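Local coordinates for protein histone-lysine N-methyltransferase, H3 lysine-9 specific SUVH6 (Arabidopsis thaliana, PDB 6A5K) that methylates a lysine of the histone H3 tail with S-adenosylmethionine and probably binds DNA methylated in non-CG contexts, at residues C338-Y343 against T347-K352; P315-F318 against I322-A325; A463-Y468 against R474-M479. The protein carries 1 engineered substitution. All coordinates share one frame; numbering follows the deposited sequence.

Contact 1. Residues C338-Y343 against T347-K352. With ZN (zinc ion), chain C.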
loop_
_atom_site.group_PDB
_atom_site.type_symbol
_atom_site.label_atom_id
_atom_site.label_comp_id
_atom_site.label_asym_id
_atom_site.label_seq_id
_atom_site.Cartn_x
_atom_site.Cartn_y
_atom_site.Cartn_z
ATOM N N CYS A 338 16.048 -0.663 25.253
ATOM C CA CYS A 338 16.177 0.147 24.045
ATOM C C CYS A 338 15.205 1.328 24.031
ATOM O O CYS A 338 14.156 1.283 24.671
ATOM C CB CYS A 338 15.957 -0.733 22.811
ATOM S SG CYS A 338 14.349 -1.537 22.819
ATOM N N PRO A 339 15.552 2.394 23.294
ATOM C CA PRO A 339 14.653 3.550 23.238
ATOM C C PRO A 339 13.369 3.280 22.451
ATOM O O PRO A 339 13.250 2.267 21.748
ATOM C CB PRO A 339 15.503 4.618 22.542
ATOM C CG PRO A 339 16.491 3.844 21.736
ATOM C CD PRO A 339 16.806 2.632 22.557
ATOM N N SER A 340 12.414 4.195 22.583
ATOM C CA SER A 340 11.144 4.123 21.867
ATOM C C SER A 340 11.346 4.073 20.356
ATOM O O SER A 340 10.540 3.491 19.626
ATOM C CB SER A 340 10.269 5.321 22.237
ATOM O OG SER A 340 9.256 5.534 21.271
ATOM N N SER A 341 12.432 4.682 19.894
ATOM C CA SER A 341 12.723 4.767 18.471
ATOM C C SER A 341 13.303 3.469 17.917
ATOM O O SER A 341 13.654 3.400 16.740
ATOM C CB SER A 341 13.690 5.919 18.203
ATOM O OG SER A 341 14.887 5.749 18.948
ATOM N N CYS A 342 13.415 2.453 18.768
ATOM C CA CYS A 342 13.984 1.171 18.361
ATOM C C CYS A 342 13.343 0.656 17.088
ATOM O O CYS A 342 12.124 0.714 16.930
ATOM C CB CYS A 342 13.829 0.117 19.459
ATOM S SG CYS A 342 14.417 -1.516 18.927
ATOM N N TYR A 343 14.174 0.146 16.186
ATOM C CA TYR A 343 13.700 -0.369 14.904
ATOM C C TYR A 343 12.714 -1.522 15.093
ATOM O O TYR A 343 11.899 -1.814 14.213
ATOM C CB TYR A 343 14.894 -0.803 14.055
ATOM C CG TYR A 343 15.834 0.344 13.733
ATOM C CD1 TYR A 343 15.352 1.522 13.175
ATOM C CD2 TYR A 343 17.197 0.256 14.005
ATOM C CE1 TYR A 343 16.204 2.579 12.878
ATOM C CE2 TYR A 343 18.058 1.308 13.708
ATOM C CZ TYR A 343 17.550 2.463 13.146
ATOM O OH TYR A 343 18.388 3.507 12.850
ATOM N N THR A 347 4.470 -1.604 15.489
ATOM C CA THR A 347 3.021 -1.749 15.637
ATOM C C THR A 347 2.550 -1.405 17.055
ATOM O O THR A 347 1.389 -1.042 17.261
ATOM C CB THR A 347 2.533 -3.186 15.275
ATOM O OG1 THR A 347 3.028 -4.141 16.226
ATOM C CG2 THR A 347 3.005 -3.571 13.897
ATOM N N GLN A 348 3.448 -1.494 18.031
ATOM C CA GLN A 348 3.054 -1.221 19.412
ATOM C C GLN A 348 2.726 0.264 19.616
ATOM O O GLN A 348 2.082 0.632 20.595
ATOM C CB GLN A 348 4.151 -1.659 20.387
ATOM C CG GLN A 348 5.476 -0.929 20.215
ATOM C CD GLN A 348 6.600 -1.593 20.985
ATOM O OE1 GLN A 348 7.070 -1.067 21.989
ATOM N NE2 GLN A 348 7.043 -2.753 20.511
ATOM N N HIS A 349 3.158 1.103 18.680
ATOM C CA HIS A 349 2.925 2.539 18.772
ATOM C C HIS A 349 1.538 2.949 18.270
ATOM O O HIS A 349 1.167 4.123 18.337
ATOM C CB HIS A 349 4.008 3.295 18.005
ATOM C CG HIS A 349 5.354 3.239 18.650
ATOM N ND1 HIS A 349 5.525 3.286 20.020
ATOM C CD2 HIS A 349 6.598 3.133 18.125
ATOM C CE1 HIS A 349 6.810 3.215 20.306
ATOM N NE2 HIS A 349 7.486 3.119 19.171
ATOM N N GLY A 350 0.774 1.982 17.774
ATOM C CA GLY A 350 -0.602 2.227 17.382
ATOM C C GLY A 350 -0.782 2.929 16.045
ATOM O O GLY A 350 0.159 3.074 15.269
ATOM N N ILE A 351 -2.012 3.360 15.784
ATOM C CA ILE A 351 -2.388 3.937 14.493
ATOM C C ILE A 351 -1.679 5.267 14.231
ATOM O O ILE A 351 -1.641 6.136 15.100
ATOM C CB ILE A 351 -3.914 4.144 14.413
ATOM C CG1 ILE A 351 -4.636 2.807 14.582
ATOM C CG2 ILE A 351 -4.304 4.799 13.094
ATOM C CD1 ILE A 351 -6.138 2.929 14.689
ATOM N N LYS A 352 -1.101 5.413 13.039
ATOM C CA LYS A 352 -0.454 6.662 12.644
ATOM C C LYS A 352 -1.155 7.291 11.435
ATOM O O LYS A 352 -1.029 8.490 11.184
ATOM C CB LYS A 352 1.025 6.431 12.320
ATOM C CG LYS A 352 1.886 6.017 13.504
ATOM C CD LYS A 352 1.775 7.021 14.635
ATOM C CE LYS A 352 2.449 6.503 15.897
ATOM N NZ LYS A 352 2.339 7.479 17.016
HETATM ZN ZN ZN C . 14.837 -2.786 20.924
#
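Ser340 and His349 alone carry the touch between 338-343 and 347-352, and its polar part is one hydrogen bond from imidazole to backbone: His349 NE2 donates to Ser340 O at 3.1 Å. The N-H line is fairly straight at 155°. Ser340 O lies close to the ring plane, at the edge of the imidazole, while seen from the carbonyl the donor is tilted 25° out of its plane. This geometry places a proton on NE2. The van der Waals part is small: Ser340 OG, anti to the backbone N (chi1 161°), stands off the rim of the ring 3.5 Å from His349 CE1, on the face opposite Gln348 CG.

Metal bonds fix the other side of 338-343. Cys338 SG binds the zinc ion at 2.3 Å and Cys342 SG at 2.4 Å, with Cys296 and Cys332 completing the site. This is one corner of the triangular three-zinc, nine-cysteine cluster characteristic of the pre-SET motif, in which Cys296 and Cys332 each also bind a second zinc.

Backbone bonds shape both partners. A type I turn runs from Pro339 to Cys342, closed by Cys342 N to Pro339 O at 3.0 Å, and it presents the Ser340 carbonyl to the histidine. A 3-10 turn at 347-349, with Gly350 N bonded to Thr347 O at 3.1 Å, carries His349. Thr347 OG1 and Gln348 NE2 are hydrogen-bonded to Glu331, tying this turn to the chain just ahead of Cys332. The His349-Ser340 contact itself lies at the protein surface.

Contact 2. Residues P315-F318 against I322-A325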
loop_
_atom_site.group_PDB
_atom_site.type_symbol
_atom_site.label_atom_id
_atom_site.label_comp_id
_atom_site.label_asym_id
_atom_site.label_seq_id
_atom_site.Cartn_x
_atom_site.Cartn_y
_atom_site.Cartn_z
ATOM N N PRO A 315 13.087 -7.596 11.330
ATOM C CA PRO A 315 12.020 -7.771 10.334
ATOM C C PRO A 315 11.455 -6.459 9.774
ATOM O O PRO A 315 10.547 -6.499 8.944
ATOM C CB PRO A 315 10.943 -8.536 11.112
ATOM C CG PRO A 315 11.172 -8.153 12.532
ATOM C CD PRO A 315 12.658 -8.010 12.678
ATOM N N TYR A 316 11.970 -5.324 10.235
ATOM C CA TYR A 316 11.585 -4.026 9.693
ATOM C C TYR A 316 12.808 -3.344 9.096
ATOM O O TYR A 316 13.925 -3.579 9.540
ATOM C CB TYR A 316 10.981 -3.122 10.778
ATOM C CG TYR A 316 9.717 -3.638 11.436
ATOM C CD1 TYR A 316 8.483 -3.553 10.790
ATOM C CD2 TYR A 316 9.749 -4.179 12.720
ATOM C CE1 TYR A 316 7.322 -4.014 11.399
ATOM C CE2 TYR A 316 8.591 -4.644 13.333
ATOM C CZ TYR A 316 7.386 -4.560 12.672
ATOM O OH TYR A 316 6.238 -5.024 13.287
ATOM N N ASN A 317 12.604 -2.485 8.101
ATOM C CA ASN A 317 13.671 -1.582 7.685
ATOM C C ASN A 317 13.769 -0.421 8.669
ATOM O O ASN A 317 12.890 -0.229 9.504
ATOM C CB ASN A 317 13.444 -1.061 6.261
ATOM C CG ASN A 317 13.643 -2.138 5.211
ATOM O OD1 ASN A 317 12.740 -2.430 4.430
ATOM N ND2 ASN A 317 14.828 -2.741 5.196
ATOM N N PHE A 318 14.827 0.372 8.557
ATOM C CA PHE A 318 15.046 1.454 9.513
ATOM C C PHE A 318 13.983 2.551 9.399
ATOM O O PHE A 318 13.841 3.375 10.305
ATOM C CB PHE A 318 16.441 2.060 9.336
ATOM C CG PHE A 318 17.561 1.183 9.839
ATOM C CD1 PHE A 318 17.300 -0.073 10.369
ATOM C CD2 PHE A 318 18.872 1.625 9.790
ATOM C CE1 PHE A 318 18.328 -0.877 10.826
ATOM C CE2 PHE A 318 19.910 0.828 10.253
ATOM C CZ PHE A 318 19.635 -0.427 10.773
ATOM N N ILE A 322 7.716 -2.854 7.191
ATOM C CA ILE A 322 8.005 -4.280 7.309
ATOM C C ILE A 322 8.737 -4.741 6.042
ATOM O O ILE A 322 8.419 -4.306 4.934
ATOM C CB ILE A 322 6.705 -5.105 7.537
ATOM C CG1 ILE A 322 7.016 -6.538 7.952
ATOM C CG2 ILE A 322 5.789 -5.087 6.304
ATOM C CD1 ILE A 322 5.742 -7.356 8.239
ATOM N N VAL A 323 9.752 -5.583 6.208
ATOM C CA VAL A 323 10.510 -6.067 5.058
ATOM C C VAL A 323 9.658 -7.044 4.248
ATOM O O VAL A 323 9.633 -7.004 3.015
ATOM C CB VAL A 323 11.825 -6.747 5.495
ATOM C CG1 VAL A 323 12.547 -7.349 4.296
ATOM C CG2 VAL A 323 12.728 -5.749 6.232
ATOM N N GLY A 324 8.956 -7.915 4.961
ATOM C CA GLY A 324 8.067 -8.882 4.351
ATOM C C GLY A 324 7.333 -9.642 5.434
ATOM O O GLY A 324 7.765 -9.658 6.592
ATOM N N ALA A 325 6.220 -10.264 5.059
ATOM C CA ALA A 325 5.440 -11.067 5.985
ATOM C C ALA A 325 6.279 -12.220 6.521
ATOM O O ALA A 325 7.150 -12.737 5.823
ATOM C CB ALA A 325 4.179 -11.590 5.304
HETATM O O HOH W 1 9.996 -8.978 7.749
#
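Tyr316 sets its ring beside Ile322, where the two residues form a single beta bridge. Its CB leaves the main chain away from 322-325, but CG stands anti to the carbonyl carbon (chi1 -61°), and this brings the ring back alongside Ile322. CD1 comes within 3.6 Å of Ile322 CA, with Ile322 N at the ring edge and in its plane. One atom further out, CE1 lies 4.1 Å from Ile322 CB. At the tip, OH meets Thr347 and makes a weak hydrogen bond to Glu331 OE2; the side chain also touches Val346. A leucine in its place would probably open a gap beside Ile322 and cost Glu331 one weak hydroxyl partner, with Thr347 OG1 remaining.

The polar part of the contact gathers on Pro315 O. Val323 N donates to it at 3.0 Å with an almost perfectly straight N-H line, 178°, and a water that bridges to Gly324 O donates to the same oxygen at 2.8 Å. Beside this bond Val323 CG2 packs 3.7 Å from Tyr316 C and 3.8 Å from Asn317 OD1. The amide of Asn317 is held by helix 5-29, ND2 bonding to Glu29 OE1 and OD1 to Arg22 NH1.

The whole is a tight reversal of the pre-SET chain, wedged between the N-terminal helix and the SET sheet, whose strand residues Tyr462 and Gln464 cover Ile322. With two donors on the carbonyl of buried Pro315 and Val323 CG2 packed beside it, the chain is pinned here by backbone and water bonds, while the polar side-chain ends reach outward to other parts of the fold.

Contact 3. Residues A463-Y468 against R474-M479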
loop_
_atom_site.group_PDB
_atom_site.type_symbol
_atom_site.label_atom_id
_atom_site.label_comp_id
_atom_site.label_asym_id
_atom_site.label_seq_id
_atom_site.Cartn_x
_atom_site.Cartn_y
_atom_site.Cartn_z
ATOM N N ALA A 463 -2.705 -9.753 7.221
ATOM C CA ALA A 463 -2.595 -9.899 8.669
ATOM C C ALA A 463 -1.228 -10.461 9.043
ATOM O O ALA A 463 -0.700 -11.353 8.379
ATOM C CB ALA A 463 -3.710 -10.798 9.210
ATOM N N GLN A 464 -0.666 -9.919 10.114
ATOM C CA GLN A 464 0.665 -10.265 10.575
ATOM C C GLN A 464 0.631 -10.443 12.085
ATOM O O GLN A 464 0.250 -9.523 12.819
ATOM C CB GLN A 464 1.668 -9.176 10.193
ATOM C CG GLN A 464 3.076 -9.390 10.730
ATOM C CD GLN A 464 3.688 -10.681 10.211
ATOM O OE1 GLN A 464 3.845 -10.863 9.000
ATOM N NE2 GLN A 464 4.026 -11.592 11.126
ATOM N N ASN A 465 1.022 -11.625 12.547
ATOM C CA ASN A 465 1.091 -11.893 13.980
ATOM C C ASN A 465 2.289 -11.183 14.599
ATOM O O ASN A 465 3.404 -11.289 14.087
ATOM C CB ASN A 465 1.179 -13.397 14.246
ATOM C CG ASN A 465 -0.128 -14.119 13.961
ATOM O OD1 ASN A 465 -1.183 -13.500 13.859
ATOM N ND2 ASN A 465 -0.061 -15.438 13.840
ATOM N N VAL A 466 2.049 -10.457 15.691
ATOM C CA VAL A 466 3.114 -9.736 16.392
ATOM C C VAL A 466 3.048 -9.999 17.896
ATOM O O VAL A 466 1.972 -9.999 18.491
ATOM C CB VAL A 466 3.047 -8.203 16.134
ATOM C CG1 VAL A 466 4.147 -7.463 16.915
ATOM C CG2 VAL A 466 3.184 -7.898 14.644
ATOM N N LEU A 467 4.207 -10.241 18.499
ATOM C CA LEU A 467 4.314 -10.349 19.950
ATOM C C LEU A 467 5.227 -9.253 20.486
ATOM O O LEU A 467 6.265 -8.970 19.881
ATOM C CB LEU A 467 4.849 -11.728 20.345
ATOM C CG LEU A 467 3.914 -12.904 20.047
ATOM C CD1 LEU A 467 4.656 -14.234 20.144
ATOM C CD2 LEU A 467 2.718 -12.880 21.000
ATOM N N TYR A 468 4.845 -8.626 21.603
ATOM C CA TYR A 468 5.750 -7.680 22.264
ATOM C C TYR A 468 5.520 -7.533 23.773
ATOM O O TYR A 468 6.486 -7.465 24.533
ATOM C CB TYR A 468 5.673 -6.300 21.593
ATOM C CG TYR A 468 4.369 -5.552 21.767
ATOM C CD1 TYR A 468 4.231 -4.578 22.749
ATOM C CD2 TYR A 468 3.285 -5.793 20.931
ATOM C CE1 TYR A 468 3.046 -3.882 22.910
ATOM C CE2 TYR A 468 2.096 -5.096 21.084
ATOM C CZ TYR A 468 1.984 -4.145 22.077
ATOM O OH TYR A 468 0.807 -3.449 22.239
ATOM N N ARG A 474 -0.102 -18.402 21.372
ATOM C CA ARG A 474 -1.480 -18.789 21.106
ATOM C C ARG A 474 -2.323 -17.572 20.771
ATOM O O ARG A 474 -3.331 -17.670 20.066
ATOM C CB ARG A 474 -2.095 -19.497 22.310
ATOM C CG ARG A 474 -1.337 -20.696 22.811
ATOM C CD ARG A 474 -2.008 -21.202 24.088
ATOM N NE ARG A 474 -1.957 -20.186 25.137
ATOM C CZ ARG A 474 -2.636 -20.248 26.280
ATOM N NH1 ARG A 474 -3.433 -21.284 26.534
ATOM N NH2 ARG A 474 -2.517 -19.273 27.171
ATOM N N ILE A 475 -1.923 -16.427 21.313
ATOM C CA ILE A 475 -2.717 -15.211 21.190
ATOM C C ILE A 475 -1.868 -14.007 20.781
ATOM O O ILE A 475 -1.776 -13.018 21.510
ATOM C CB ILE A 475 -3.461 -14.911 22.505
ATOM C CG1 ILE A 475 -2.506 -15.000 23.700
ATOM C CG2 ILE A 475 -4.609 -15.893 22.688
ATOM C CD1 ILE A 475 -3.045 -14.376 24.962
ATOM N N PRO A 476 -1.251 -14.081 19.595
ATOM C CA PRO A 476 -0.491 -12.925 19.125
ATOM C C PRO A 476 -1.413 -11.763 18.785
ATOM O O PRO A 476 -2.615 -11.963 18.563
ATOM C CB PRO A 476 0.209 -13.458 17.877
ATOM C CG PRO A 476 -0.732 -14.497 17.354
ATOM C CD PRO A 476 -1.290 -15.159 18.589
ATOM N N HIS A 477 -0.856 -10.557 18.768
ATOM C CA HIS A 477 -1.559 -9.402 18.229
ATOM C C HIS A 477 -1.741 -9.593 16.730
ATOM O O HIS A 477 -0.816 -10.028 16.041
ATOM C CB HIS A 477 -0.788 -8.110 18.507
ATOM C CG HIS A 477 -0.669 -7.780 19.959
ATOM N ND1 HIS A 477 -1.630 -7.067 20.643
ATOM C CD2 HIS A 477 0.300 -8.068 20.863
ATOM C CE1 HIS A 477 -1.262 -6.936 21.906
ATOM N NE2 HIS A 477 -0.096 -7.536 22.064
ATOM N N VAL A 478 -2.929 -9.274 16.225
ATOM C CA VAL A 478 -3.164 -9.339 14.783
ATOM C C VAL A 478 -3.009 -7.935 14.202
ATOM O O VAL A 478 -3.839 -7.059 14.440
ATOM C CB VAL A 478 -4.550 -9.935 14.470
ATOM C CG1 VAL A 478 -4.882 -9.821 12.982
ATOM C CG2 VAL A 478 -4.593 -11.400 14.931
HETATM N N MSE A 479 -1.920 -7.721 13.467
HETATM C CA MSE A 479 -1.576 -6.395 12.959
HETATM C C MSE A 479 -1.670 -6.370 11.442
HETATM O O MSE A 479 -1.062 -7.207 10.779
HETATM C CB MSE A 479 -0.157 -6.012 13.390
HETATM C CG MSE A 479 0.105 -6.193 14.894
HETATM SE SE MSE A 479 -1.079 -5.055 15.919
HETATM C CE MSE A 479 0.044 -4.722 17.486
#
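Val466 and Met479 pack closely in this antiparallel hairpin of the SET domain: CG2 of Val466 meets CG of Met479, deposited as selenomethionine, at 3.5 Å, the two side chains crossing at about a right angle. Four backbone bonds hold the strands here, reciprocal in the hydrogen-bonded pairs Val466-His477 and Gln464-Met479, of which Gln464 N to Met479 O is the most bent. Just past the strand end, Tyr468 puts CE2 over one face of the His477 imidazole, 3.4 Å from NE2, in an offset stack with centroids 4.7 Å apart and planes 27° apart. Tyr468 reaches the ring because its CG sits between the backbone N and the carbonyl carbon (chi1 68°). Equally tight, Asn465 lays its CG obliquely on Pro476 CG at 3.5 Å, just ahead of the strand pairing that starts at His477.

Ala463 and Val478 meet more loosely, CB to CG1 4.1 Å. Ala463 and Asn465 are partly exposed, whereas Val478 is buried against Phe403 and Ile441.

Gln464 bends its amide back to donate from NE2 to Asn465 O and to Lys326 O. His477 is gripped at both nitrogens, ND1 by Glu381 and NE2 by Asp469, so two carboxylates fix the rotation of the buried ring beneath Tyr468 and would probably favour its doubly protonated, cationic form.

In the fold
The three contacts follow one another along the chain and all lie on the same side of the chain's centre, with their own centres about 13 Å (1 to 2) and 15 Å (1 to 3, 2 to 3) apart. Contacts 1 and 2 meet where the rings of Tyr343 and Phe318 stack, Tyr343 CZ to Phe318 CG 3.5 Å. The 3-10 turn of contact 1 rests on the hairpin of contact 3: Thr347 OG1 is 3.3 Å from Met479 CE, and Gln348 CB 3.5 Å from Tyr468 CE1. Contact 2 reaches that hairpin through Ala325 CA, 3.4 Å from Gln464 OE1. Together they join the zinc cluster to the SET sheet, whose Val478 side chain lies about 12 Å from S-adenosylmethionine.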